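Local coordinates for protein ethanolamine kinase Pv091845 (PDB 2QG7) that probably phosphorylates ethanolamine, the first step in making phosphatidylethanolamine from ethanolamine in a malaria parasite, at residues His393-Asp398 with Asn404-Glu409; Cys159-Lys164 with Lys207-Ile212. One frame throughout, in Å; residues are numbered along the deposited sequence.

Contact 1 of 2, residues His393-Asp398 with Asn404-Glu409; sequences HYLGTD and NQLIRE
L406, on helix 400-410, meets Y394 and L395 at the end of helix 384-395, and one methyl does all the touching: CD2 of L406. It lies 3.6 Å from CD2 of Y394 and 3.7 Å from CE2 of Y394, so the methyl comes obliquely to the CD2-CE2 bond of the phenol ring, while the two side chains as wholes cross at about a right angle. L395 closes on the same methyl from its branch point, with CG of L395 4.0 Å from CD2 of L406 and both methyls of L395 at a similar range. L406 reaches this spot because its CG stands opposite the backbone N (chi1 179°), which carries the branch out from its helix toward the neighbouring one. Behind this first shell, R360 of helix 360-369 touches all three side chains, and I391, one turn back on helix 384-395, packs on L406 as well. The ring of Y394 is anchored from beyond the contact, its hydroxyl being hydrogen-bonded to ND1 of H210. Just past L395 the helix stops at G396, whose positive phi (86°) turns the chain away toward T397. On the other helix, E409, a turn further along, forms a salt bridge with R360 and a hydrogen bond with S288. Chemically, then, the join between these two consecutive helices is wholly apolar. No hydrogen bond crosses it; it rests on van der Waals contact of one methyl with both a ring and a leucine, which lie on the same side of it, while the hydroxyl's bond to H210 holds the far end of the ring.

Contact 2 of 2, residues Cys159-Lys164 with Lys207-Ile212; sequences CILYNK and KLLHDI
One torsion of I212 places both its branches: CG1 stands opposite the carbonyl carbon (chi1 -61°), which leaves CG2 opposite the backbone N. CG2 of I212 meets CG2 of I160 at 4.0 Å, methyl to methyl, and also touches CG of K164. The other branch crosses the base of K164 at a slant, where CD1 of I212 comes to 3.7 Å from CB of K164. Here the lysine acts as a hydrocarbon: CB and CG lie against the isoleucine, and the bend at chi2 (-68°) turns the rest of the chain off toward its amine. Deeper in, L161 and L209 touch by one methyl each, CD2 of L161 lying 3.8 Å from CD1 of L209; neither CB is aimed at the other segment, so the branch ends make the approach. I166 and L292 of strand 290-293 back both L161 and I212, while D363 of helix 360-369 touches L209. No hydrogen bond spans the segments. The result is aliphatic packing between the C-terminal ends of helices 151-163 and 196-210 and the residues that follow them, joining the helix after the first three strands of the five-stranded antiparallel sheet to the helical region, an arrangement consistent with the protein-kinase-like fold of this family.

In the fold
Contact 2 comes first along the chain and closes before contact 1 opens; their centres lie about 20 Å apart. Helix 196-210 is the piece between them: its C-terminal end and the residues just after it pack against the end of helix 151-163 in contact 2, while H210 reaches helix 384-395 in contact 1. Helix 360-369 touches both contacts as well, and its D363 takes the second imidazole nitrogen of H210. Contact 2 sits about 16 Å from the centre of the chain and contact 1 about 25 Å, so helix 196-210 carries the path from helix 151-163, on the sheet-bearing side, outward to helix 384-395 and the helical part of the kinase-like fold.

Contact 1 of 2, residues His393-Asp398 with Asn404-Glu409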
loop_
_atom_site.group_PDB
_atom_site.type_symbol
_atom_site.label_atom_id
_atom_site.label_comp_id
_atom_site.label_asym_id
_atom_site.label_seq_id
_atom_site.Cartn_x
_atom_site.Cartn_y
_atom_site.Cartn_z
ATOM N N HIS D 393 19.842 -4.020 -25.835
ATOM C CA HIS D 393 18.934 -4.258 -26.950
ATOM C C HIS D 393 18.134 -3.025 -27.333
ATOM O O HIS D 393 17.506 -2.979 -28.388
ATOM C CB HIS D 393 18.025 -5.451 -26.697
ATOM C CG HIS D 393 18.755 -6.741 -26.538
ATOM N ND1 HIS D 393 19.306 -7.418 -27.609
ATOM C CD2 HIS D 393 19.024 -7.487 -25.439
ATOM C CE1 HIS D 393 19.869 -8.534 -27.173
ATOM N NE2 HIS D 393 19.714 -8.600 -25.861
ATOM N N TYR D 394 18.178 -2.012 -26.478
ATOM C CA TYR D 394 17.552 -0.730 -26.797
ATOM C C TYR D 394 18.457 0.014 -27.765
ATOM O O TYR D 394 18.021 0.479 -28.801
ATOM C CB TYR D 394 17.255 0.111 -25.525
ATOM C CG TYR D 394 16.849 1.550 -25.792
ATOM C CD1 TYR D 394 15.550 1.871 -26.204
ATOM C CD2 TYR D 394 17.761 2.584 -25.664
ATOM C CE1 TYR D 394 15.174 3.199 -26.447
ATOM C CE2 TYR D 394 17.423 3.894 -25.967
ATOM C CZ TYR D 394 16.110 4.198 -26.332
ATOM O OH TYR D 394 15.737 5.509 -26.568
ATOM N N LEU D 395 19.722 0.159 -27.399
ATOM C CA LEU D 395 20.663 0.896 -28.211
ATOM C C LEU D 395 21.112 0.107 -29.462
ATOM O O LEU D 395 21.432 0.712 -30.463
ATOM C CB LEU D 395 21.867 1.301 -27.371
ATOM C CG LEU D 395 21.652 2.414 -26.364
ATOM C CD1 LEU D 395 22.834 2.480 -25.481
ATOM C CD2 LEU D 395 21.373 3.780 -27.017
ATOM N N GLY D 396 21.163 -1.221 -29.370
ATOM C CA GLY D 396 21.578 -2.055 -30.485
ATOM C C GLY D 396 23.080 -2.208 -30.530
ATOM O O GLY D 396 23.683 -2.224 -31.606
ATOM N N THR D 397 23.690 -2.312 -29.354
ATOM C CA THR D 397 25.135 -2.297 -29.247
ATOM C C THR D 397 25.600 -3.046 -28.025
ATOM O O THR D 397 24.916 -3.051 -26.983
ATOM C CB THR D 397 25.716 -0.835 -29.265
ATOM O OG1 THR D 397 27.141 -0.900 -29.372
ATOM C CG2 THR D 397 25.305 0.014 -28.017
ATOM N N ASP D 398 26.762 -3.684 -28.149
ATOM C CA ASP D 398 27.372 -4.351 -27.001
ATOM C C ASP D 398 28.423 -3.474 -26.336
ATOM O O ASP D 398 29.081 -3.878 -25.392
ATOM C CB ASP D 398 27.885 -5.757 -27.355
ATOM C CG ASP D 398 28.976 -5.773 -28.466
ATOM O OD1 ASP D 398 29.244 -4.758 -29.178
ATOM O OD2 ASP D 398 29.570 -6.862 -28.615
ATOM N N ASN D 404 26.449 1.670 -20.261
ATOM C CA ASN D 404 26.632 2.270 -18.913
ATOM C C ASN D 404 26.316 3.767 -18.829
ATOM O O ASN D 404 25.971 4.305 -17.791
ATOM C CB ASN D 404 28.040 2.002 -18.389
ATOM C CG ASN D 404 28.214 0.591 -17.929
ATOM O OD1 ASN D 404 27.262 -0.172 -17.874
ATOM N ND2 ASN D 404 29.426 0.222 -17.578
ATOM N N GLN D 405 26.410 4.436 -19.947
ATOM C CA GLN D 405 26.245 5.855 -19.939
ATOM C C GLN D 405 24.752 6.169 -19.970
ATOM O O GLN D 405 24.316 7.228 -19.462
ATOM C CB GLN D 405 26.958 6.404 -21.172
ATOM C CG GLN D 405 27.158 7.878 -21.176
ATOM C CD GLN D 405 28.384 8.302 -21.973
ATOM O OE1 GLN D 405 29.014 7.468 -22.724
ATOM N NE2 GLN D 405 28.730 9.625 -21.818
ATOM N N LEU D 406 23.970 5.280 -20.597
ATOM C CA LEU D 406 22.525 5.447 -20.583
ATOM C C LEU D 406 21.926 4.920 -19.244
ATOM O O LEU D 406 20.921 5.449 -18.760
ATOM C CB LEU D 406 21.862 4.831 -21.829
ATOM C CG LEU D 406 20.330 4.884 -22.005
ATOM C CD1 LEU D 406 19.681 6.301 -21.837
ATOM C CD2 LEU D 406 19.936 4.310 -23.342
ATOM N N ILE D 407 22.568 3.903 -18.664
ATOM C CA ILE D 407 22.298 3.487 -17.286
ATOM C C ILE D 407 22.319 4.674 -16.278
ATOM O O ILE D 407 21.343 4.889 -15.561
ATOM C CB ILE D 407 23.213 2.316 -16.842
ATOM C CG1 ILE D 407 22.881 1.050 -17.633
ATOM C CG2 ILE D 407 23.022 2.020 -15.397
ATOM C CD1 ILE D 407 23.709 -0.198 -17.186
ATOM N N ARG D 408 23.394 5.460 -16.285
ATOM C CA ARG D 408 23.510 6.657 -15.475
ATOM C C ARG D 408 22.408 7.680 -15.740
ATOM O O ARG D 408 21.951 8.369 -14.814
ATOM C CB ARG D 408 24.880 7.339 -15.738
ATOM C CG ARG D 408 26.115 6.625 -15.148
ATOM C CD ARG D 408 26.536 7.265 -13.824
ATOM N NE ARG D 408 27.013 8.655 -14.003
ATOM C CZ ARG D 408 27.621 9.371 -13.046
ATOM N NH1 ARG D 408 28.018 10.618 -13.301
ATOM N NH2 ARG D 408 27.832 8.846 -11.825
ATOM N N GLU D 409 22.045 7.822 -17.019
ATOM C CA GLU D 409 21.122 8.855 -17.488
ATOM C C GLU D 409 19.697 8.651 -16.974
ATOM O O GLU D 409 18.961 9.627 -16.760
ATOM C CB GLU D 409 21.119 8.845 -19.007
ATOM C CG GLU D 409 20.539 10.084 -19.662
ATOM C CD GLU D 409 20.464 9.901 -21.196
ATOM O OE1 GLU D 409 21.554 9.827 -21.828
ATOM O OE2 GLU D 409 19.338 9.863 -21.777
#

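Contact 2 of 2, residues Cys159-Lys164 with Lys207-Ile212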
loop_
_atom_site.group_PDB
_atom_site.type_symbol
_atom_site.label_atom_id
_atom_site.label_comp_id
_atom_site.label_asym_id
_atom_site.label_seq_id
_atom_site.Cartn_x
_atom_site.Cartn_y
_atom_site.Cartn_z
ATOM N N CYS D 159 -1.597 9.631 -35.653
ATOM C CA CYS D 159 -1.355 9.448 -37.083
ATOM C C CYS D 159 0.135 9.349 -37.392
ATOM O O CYS D 159 0.518 8.512 -38.210
ATOM C CB CYS D 159 -2.055 10.522 -37.950
ATOM S SG CYS D 159 -1.250 12.170 -37.906
ATOM N N ILE D 160 0.961 10.177 -36.729
ATOM C CA ILE D 160 2.416 9.980 -36.767
ATOM C C ILE D 160 2.808 8.511 -36.466
ATOM O O ILE D 160 3.565 7.894 -37.198
ATOM C CB ILE D 160 3.164 10.961 -35.806
ATOM C CG1 ILE D 160 2.890 12.437 -36.180
ATOM C CG2 ILE D 160 4.660 10.693 -35.813
ATOM C CD1 ILE D 160 3.220 13.479 -35.052
ATOM N N LEU D 161 2.250 7.946 -35.398
ATOM C CA LEU D 161 2.589 6.591 -34.975
ATOM C C LEU D 161 2.137 5.513 -35.957
ATOM O O LEU D 161 2.816 4.513 -36.135
ATOM C CB LEU D 161 1.997 6.317 -33.583
ATOM C CG LEU D 161 2.375 7.199 -32.388
ATOM C CD1 LEU D 161 1.262 7.182 -31.357
ATOM C CD2 LEU D 161 3.701 6.797 -31.804
ATOM N N TYR D 162 0.961 5.707 -36.536
ATOM C CA TYR D 162 0.402 4.825 -37.547
ATOM C C TYR D 162 1.224 4.851 -38.863
ATOM O O TYR D 162 1.518 3.806 -39.479
ATOM C CB TYR D 162 -1.058 5.214 -37.809
ATOM C CG TYR D 162 -1.640 4.505 -39.011
ATOM C CD1 TYR D 162 -1.909 3.133 -38.957
ATOM C CD2 TYR D 162 -1.863 5.188 -40.227
ATOM C CE1 TYR D 162 -2.396 2.453 -40.059
ATOM C CE2 TYR D 162 -2.362 4.514 -41.338
ATOM C CZ TYR D 162 -2.629 3.147 -41.231
ATOM O OH TYR D 162 -3.141 2.441 -42.286
ATOM N N ASN D 163 1.593 6.054 -39.288
ATOM C CA ASN D 163 2.439 6.249 -40.458
ATOM C C ASN D 163 3.848 5.707 -40.262
ATOM O O ASN D 163 4.507 5.318 -41.234
ATOM C CB ASN D 163 2.476 7.738 -40.825
ATOM C CG ASN D 163 1.111 8.252 -41.295
ATOM O OD1 ASN D 163 0.313 7.502 -41.903
ATOM N ND2 ASN D 163 0.834 9.528 -41.022
ATOM N N LYS D 164 4.300 5.676 -39.000
ATOM C CA LYS D 164 5.604 5.127 -38.640
ATOM C C LYS D 164 5.506 3.670 -38.196
ATOM O O LYS D 164 6.499 3.052 -37.806
ATOM C CB LYS D 164 6.261 5.992 -37.568
ATOM C CG LYS D 164 6.499 7.441 -37.969
ATOM C CD LYS D 164 7.556 7.558 -39.071
ATOM C CE LYS D 164 7.480 8.960 -39.772
ATOM N NZ LYS D 164 8.645 9.095 -40.752
ATOM N N LYS D 207 12.981 1.545 -29.121
ATOM C CA LYS D 207 13.930 2.299 -29.951
ATOM C C LYS D 207 13.297 2.764 -31.268
ATOM O O LYS D 207 13.463 3.935 -31.654
ATOM C CB LYS D 207 15.180 1.476 -30.245
ATOM C CG LYS D 207 16.457 2.244 -29.932
ATOM C CD LYS D 207 16.666 3.353 -30.951
ATOM C CE LYS D 207 17.616 4.394 -30.445
ATOM N NZ LYS D 207 18.969 3.764 -30.390
ATOM N N LEU D 208 12.575 1.849 -31.942
ATOM C CA LEU D 208 11.756 2.218 -33.089
ATOM C C LEU D 208 10.845 3.429 -32.842
ATOM O O LEU D 208 10.727 4.294 -33.694
ATOM C CB LEU D 208 10.912 1.026 -33.548
ATOM C CG LEU D 208 11.649 -0.178 -34.162
ATOM C CD1 LEU D 208 10.727 -1.434 -34.338
ATOM C CD2 LEU D 208 12.259 0.229 -35.501
ATOM N N LEU D 209 10.176 3.474 -31.684
ATOM C CA LEU D 209 9.405 4.625 -31.279
ATOM C C LEU D 209 10.302 5.836 -31.067
ATOM O O LEU D 209 10.004 6.948 -31.508
ATOM C CB LEU D 209 8.580 4.286 -30.017
ATOM C CG LEU D 209 7.973 5.382 -29.129
ATOM C CD1 LEU D 209 6.861 6.089 -29.842
ATOM C CD2 LEU D 209 7.487 4.805 -27.824
ATOM N N HIS D 210 11.419 5.620 -30.389
ATOM C CA HIS D 210 12.313 6.726 -30.074
ATOM C C HIS D 210 13.081 7.290 -31.286
ATOM O O HIS D 210 13.610 8.402 -31.225
ATOM C CB HIS D 210 13.228 6.347 -28.900
ATOM C CG HIS D 210 12.502 6.268 -27.585
ATOM N ND1 HIS D 210 13.119 5.888 -26.400
ATOM C CD2 HIS D 210 11.203 6.511 -27.277
ATOM C CE1 HIS D 210 12.230 5.906 -25.423
ATOM N NE2 HIS D 210 11.062 6.277 -25.930
ATOM N N ASP D 211 13.118 6.519 -32.378
ATOM C CA ASP D 211 13.806 6.896 -33.624
ATOM C C ASP D 211 12.999 7.833 -34.496
ATOM O O ASP D 211 13.536 8.447 -35.404
ATOM C CB ASP D 211 14.159 5.659 -34.444
ATOM C CG ASP D 211 15.405 4.943 -33.923
ATOM O OD1 ASP D 211 16.233 5.602 -33.247
ATOM O OD2 ASP D 211 15.561 3.726 -34.187
ATOM N N ILE D 212 11.710 7.937 -34.230
ATOM C CA ILE D 212 10.829 8.821 -34.973
ATOM C C ILE D 212 11.302 10.264 -34.849
ATOM O O ILE D 212 11.347 10.825 -33.749
ATOM C CB ILE D 212 9.345 8.668 -34.529
ATOM C CG1 ILE D 212 8.859 7.244 -34.773
ATOM C CG2 ILE D 212 8.446 9.617 -35.258
ATOM C CD1 ILE D 212 7.484 7.013 -34.248
#